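Coenzyme PQQ synthesis protein D (Xanthomonas campestris pv. campestris, PDB 3G2B) probably binds the precursor peptide PqqA and presents it to PqqE during the biosynthesis of the cofactor pyrroloquinoline quinone. Local coordinates at residues E36-E40 with L87-L92; V47-R51 with T64-F69. All coordinates share one frame; numbering follows the deposited sequence.

Contact 1: E36-E40 with L87-L92; sequences ERVVE and LHQKRL. With PO4 (phosphate ion), chain B; PO4 (phosphate ion), chain C.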
# COMPACT_ATOMS: atom_id res chain seq x y z
N GLU A 36 -6.46 -2.79 -9.18
CA GLU A 36 -5.22 -3.54 -9.39
C GLU A 36 -4.13 -2.50 -9.65
O GLU A 36 -4.42 -1.42 -10.16
CB GLU A 36 -5.36 -4.46 -10.60
CG GLU A 36 -6.43 -5.53 -10.44
CD GLU A 36 -6.51 -6.46 -11.63
OE1 GLU A 36 -7.34 -7.39 -11.60
OE2 GLU A 36 -5.74 -6.26 -12.60
N ARG A 37 -2.90 -2.83 -9.29
CA ARG A 37 -1.79 -1.90 -9.50
C ARG A 37 -0.68 -2.53 -10.33
O ARG A 37 -0.58 -3.76 -10.43
CB ARG A 37 -1.23 -1.43 -8.16
CG ARG A 37 -2.19 -0.57 -7.34
CD ARG A 37 -1.67 -0.40 -5.93
NE ARG A 37 -1.75 -1.65 -5.17
CZ ARG A 37 -0.98 -1.93 -4.12
NH1 ARG A 37 -1.11 -3.09 -3.49
NH2 ARG A 37 -0.06 -1.06 -3.72
N VAL A 38 0.13 -1.67 -10.93
CA VAL A 38 1.25 -2.11 -11.75
C VAL A 38 2.52 -1.46 -11.22
O VAL A 38 2.58 -0.25 -11.04
CB VAL A 38 1.04 -1.69 -13.23
CG1 VAL A 38 2.21 -2.14 -14.08
CG2 VAL A 38 -0.25 -2.29 -13.76
N VAL A 39 3.53 -2.29 -10.95
CA VAL A 39 4.80 -1.79 -10.44
C VAL A 39 5.91 -2.26 -11.39
O VAL A 39 6.11 -3.45 -11.57
CB VAL A 39 5.07 -2.32 -9.02
CG1 VAL A 39 6.42 -1.83 -8.53
CG2 VAL A 39 3.96 -1.86 -8.07
N GLU A 40 6.60 -1.30 -12.00
CA GLU A 40 7.67 -1.63 -12.94
C GLU A 40 8.92 -2.18 -12.26
O GLU A 40 9.35 -1.68 -11.22
CB GLU A 40 8.04 -0.38 -13.76
CG GLU A 40 9.16 -0.61 -14.76
CD GLU A 40 9.46 0.63 -15.59
OE1 GLU A 40 10.35 0.56 -16.47
OE2 GLU A 40 8.81 1.67 -15.37
N LEU A 87 9.08 -2.19 -2.55
CA LEU A 87 8.00 -3.16 -2.72
C LEU A 87 7.23 -3.36 -1.43
O LEU A 87 6.02 -3.61 -1.44
CB LEU A 87 8.55 -4.50 -3.23
CG LEU A 87 9.25 -4.45 -4.60
CD1 LEU A 87 9.62 -5.87 -5.02
CD2 LEU A 87 8.34 -3.81 -5.64
N HIS A 88 7.92 -3.26 -0.30
CA HIS A 88 7.26 -3.42 0.99
C HIS A 88 6.33 -2.23 1.22
O HIS A 88 5.21 -2.39 1.69
CB HIS A 88 8.29 -3.50 2.12
CG HIS A 88 7.69 -3.74 3.47
ND1 HIS A 88 8.11 -3.08 4.60
CD2 HIS A 88 6.71 -4.59 3.87
CE1 HIS A 88 7.41 -3.50 5.64
NE2 HIS A 88 6.56 -4.41 5.22
N GLN A 89 6.80 -1.04 0.88
CA GLN A 89 6.00 0.17 1.06
C GLN A 89 4.71 0.06 0.26
O GLN A 89 3.65 0.54 0.69
CB GLN A 89 6.77 1.40 0.61
CG GLN A 89 8.01 1.70 1.45
CD GLN A 89 8.76 2.91 0.96
OE1 GLN A 89 9.03 3.04 -0.24
NE2 GLN A 89 9.11 3.80 1.87
N LYS A 90 4.80 -0.60 -0.90
CA LYS A 90 3.65 -0.77 -1.77
C LYS A 90 2.73 -1.92 -1.36
O LYS A 90 1.81 -2.27 -2.09
CB LYS A 90 4.12 -0.94 -3.22
CG LYS A 90 4.73 0.33 -3.81
CD LYS A 90 5.11 0.16 -5.27
CE LYS A 90 5.75 1.42 -5.85
NZ LYS A 90 4.87 2.62 -5.77
N ARG A 91 3.00 -2.50 -0.19
CA ARG A 91 2.20 -3.60 0.36
C ARG A 91 2.19 -4.83 -0.54
O ARG A 91 1.16 -5.49 -0.68
CB ARG A 91 0.75 -3.13 0.56
CG ARG A 91 0.59 -1.65 0.89
CD ARG A 91 0.72 -1.37 2.36
NE ARG A 91 -0.36 -2.00 3.13
CZ ARG A 91 -0.52 -1.84 4.43
NH1 ARG A 91 -1.52 -2.45 5.06
NH2 ARG A 91 0.31 -1.07 5.12
N LEU A 92 3.33 -5.15 -1.14
CA LEU A 92 3.38 -6.29 -2.05
C LEU A 92 4.06 -7.52 -1.46
O LEU A 92 4.05 -8.58 -2.09
CB LEU A 92 4.10 -5.89 -3.33
CG LEU A 92 3.57 -4.68 -4.10
CD1 LEU A 92 4.46 -4.40 -5.30
CD2 LEU A 92 2.14 -4.94 -4.54
P PO4 B . 1.11 2.45 -5.54
O1 PO4 B . 0.45 1.95 -4.19
O2 PO4 B . 2.31 3.41 -5.22
O3 PO4 B . 1.62 1.20 -6.36
O4 PO4 B . 0.03 3.22 -6.39
P PO4 C . -3.71 -4.31 2.35
O1 PO4 C . -2.64 -3.51 1.52
O2 PO4 C . -3.40 -4.19 3.89
O3 PO4 C . -5.14 -3.72 2.04
O4 PO4 C . -3.68 -5.83 1.93
O HOH W 1 -1.35 -4.98 -0.83
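A Schellman motif closes helix 73-89, and Arg37 and Val39 of strand 37-40 lie against it. Arg91, the C-prime residue with positive phi, turns the chain so that Leu92 N reaches Leu87 O and Arg91 N reaches His88 O. The carbonyl of Lys90, in the same turn, is taken by Arg37: NH2 gives it a bond of 2.8 Å, with a donor tilted 25° from the carbonyl plane, and NH1 adds a weak second one. A bend at chi3 (-70°) carries the guanidinium over to this carbonyl. At its edge, Arg37 NH2 also donates to O1 of the chain B phosphate at 3.1 Å, while Lys90 NZ binds O2 of that ion at 2.7 Å. The second phosphate, chain C, accepts two nearly straight bonds from Arg91, NE to O1 and NH1 to O2 (2.8 Å). A water joins Arg91 O to that ion and weakly to Arg37 NH1. Beside the polar groups, Val39 spreads its two methyls: CG2 meets Leu92 CD1 tip to tip at 3.8 Å and lies 3.6 Å from the aliphatic CD of Lys90, whereas CG1 touches Leu87 CD2. Residues 37-40 also pair with an antiparallel strand of the second subunit, whose Arg16, Lys90, Arg91 and Arg37 help hold phosphates. The ions probably come from the crystallisation liquor, yet cationic groups of both subunits converge on them, which is consistent with a basic surface able to accept anions beside an apolar contact of Val39 with Leu87 and Leu92.

Contact 2: V47-R51 with T64-F69; sequences VVAQR and TLAAEF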
# COMPACT_ATOMS: atom_id res chain seq x y z
N VAL A 47 15.10 -9.97 -11.39
CA VAL A 47 15.64 -11.21 -10.85
C VAL A 47 15.35 -11.35 -9.36
O VAL A 47 14.97 -12.42 -8.89
CB VAL A 47 17.17 -11.28 -11.06
CG1 VAL A 47 17.70 -12.62 -10.58
CG2 VAL A 47 17.50 -11.08 -12.54
N VAL A 48 15.52 -10.26 -8.61
CA VAL A 48 15.28 -10.29 -7.17
C VAL A 48 13.84 -10.70 -6.86
O VAL A 48 13.60 -11.53 -6.00
CB VAL A 48 15.55 -8.91 -6.53
CG1 VAL A 48 15.17 -8.93 -5.05
CG2 VAL A 48 17.01 -8.53 -6.70
N ALA A 49 12.89 -10.10 -7.57
CA ALA A 49 11.48 -10.41 -7.35
C ALA A 49 11.21 -11.89 -7.58
O ALA A 49 10.39 -12.50 -6.89
CB ALA A 49 10.62 -9.57 -8.29
N GLN A 50 11.91 -12.47 -8.55
CA GLN A 50 11.74 -13.89 -8.88
C GLN A 50 12.40 -14.77 -7.82
O GLN A 50 11.94 -15.88 -7.56
CB GLN A 50 12.35 -14.16 -10.26
CG GLN A 50 12.23 -15.60 -10.77
CD GLN A 50 13.35 -16.50 -10.30
OE1 GLN A 50 14.52 -16.11 -10.30
NE2 GLN A 50 13.01 -17.72 -9.90
N ARG A 51 13.46 -14.25 -7.20
CA ARG A 51 14.19 -15.00 -6.18
C ARG A 51 13.54 -15.05 -4.80
O ARG A 51 13.87 -15.93 -4.00
CB ARG A 51 15.62 -14.47 -6.06
CG ARG A 51 16.45 -14.66 -7.32
CD ARG A 51 16.52 -16.13 -7.70
NE ARG A 51 17.15 -16.33 -9.01
CZ ARG A 51 18.46 -16.29 -9.24
NH1 ARG A 51 18.92 -16.49 -10.46
NH2 ARG A 51 19.31 -16.07 -8.24
N THR A 64 24.13 -14.43 -3.60
CA THR A 64 23.91 -15.32 -4.74
C THR A 64 23.99 -14.56 -6.05
O THR A 64 24.74 -14.93 -6.96
CB THR A 64 22.52 -16.00 -4.64
OG1 THR A 64 22.49 -16.86 -3.49
CG2 THR A 64 22.22 -16.81 -5.89
N LEU A 65 23.22 -13.48 -6.16
CA LEU A 65 23.22 -12.69 -7.39
C LEU A 65 24.56 -12.05 -7.70
O LEU A 65 24.98 -12.02 -8.86
CB LEU A 65 22.14 -11.60 -7.31
CG LEU A 65 20.70 -12.11 -7.25
CD1 LEU A 65 19.74 -10.92 -7.34
CD2 LEU A 65 20.44 -13.08 -8.39
N ALA A 66 25.26 -11.54 -6.69
CA ALA A 66 26.54 -10.91 -6.96
C ALA A 66 27.51 -11.96 -7.51
O ALA A 66 28.28 -11.67 -8.43
CB ALA A 66 27.11 -10.28 -5.68
N ALA A 67 27.46 -13.17 -6.96
CA ALA A 67 28.34 -14.23 -7.43
C ALA A 67 27.97 -14.64 -8.85
O ALA A 67 28.86 -14.84 -9.69
CB ALA A 67 28.25 -15.43 -6.49
N GLU A 68 26.68 -14.75 -9.13
CA GLU A 68 26.21 -15.14 -10.46
C GLU A 68 26.56 -14.11 -11.52
O GLU A 68 26.92 -14.46 -12.64
CB GLU A 68 24.70 -15.36 -10.47
CG GLU A 68 24.21 -16.46 -9.55
CD GLU A 68 22.72 -16.74 -9.71
OE1 GLU A 68 21.99 -15.86 -10.21
OE2 GLU A 68 22.29 -17.85 -9.34
N PHE A 69 26.45 -12.83 -11.17
CA PHE A 69 26.72 -11.76 -12.12
C PHE A 69 28.11 -11.14 -12.00
O PHE A 69 28.38 -10.08 -12.58
CB PHE A 69 25.64 -10.68 -11.98
CG PHE A 69 24.29 -11.14 -12.43
CD1 PHE A 69 23.83 -10.86 -13.72
CD2 PHE A 69 23.49 -11.90 -11.59
CE1 PHE A 69 22.60 -11.34 -14.15
CE2 PHE A 69 22.25 -12.38 -12.02
CZ PHE A 69 21.81 -12.10 -13.30
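Arg51 leaves helix 44-51 with CG beside its backbone N and then bends at chi2 (-58°), a turn that lays its guanidinium over Val47 of its own helix and points the NH1/NH2 end at Glu68. Glu68 comes from the opposite direction, its chain extended beyond CG, and the two form a salt bridge. Arg51 NH1 donates to Glu68 OE1 at 3.1 Å, on the syn lone pair and in the guanidinium plane; NH2 adds a weak bond of 3.3 Å to the same oxygen. Both N-H groups thus converge on one oxygen, and the carboxylate stands steeply to the guanidinium, the planes 78° apart. Gln50 helps set the rotation of the guanidinium, its OE1 accepting a hydrogen bond from Arg51 NE at 2.9 Å. One face of the group rests on Val47 CG1, and Leu65 CD2 makes an oblique, tight approach of 3.2 Å to Arg51 NH2. Leu65 reaches across from helix 58-68 to helix 44-51. It and Val47 pass each other in opposite directions, Leu65 CD2 to Val47 CG1 3.5 Å, while Leu65 CD1 meets Val48 CG2 at 3.7 Å, the two side chains crossing at about a right angle. Phe69, just past the helix end, only brushes Val47. On the deeper side Val48 also packs on Val80 and Leu83 of helix 73-89. With the short axes 12.1 Å apart and at 131°, these successive helices form an inclined, roughly antiparallel pair, well separated and bridged by side chains, in keeping with the helix-turn-helix character of the PqqD family.

Contact 1 and contact 2 have their centres about 20 Å apart and do not touch, their nearest atoms being about 5 Å apart. Along the chain contact 2 is nested inside the loop that contact 1 closes: strand 29-41 leads into helix 44-51, then come helix 58-68 and helix 73-89, whose end returns to the strand. Helix 73-89 connects the two contacts, since it supplies the C-terminal end used in contact 1 and also packs on both helices of contact 2. The centre of contact 1 lies about 4 Å from that of the chain, the centre of contact 2 about 17 Å. The chain thus joins a helical unit to a strand that continues the sheet into the second subunit.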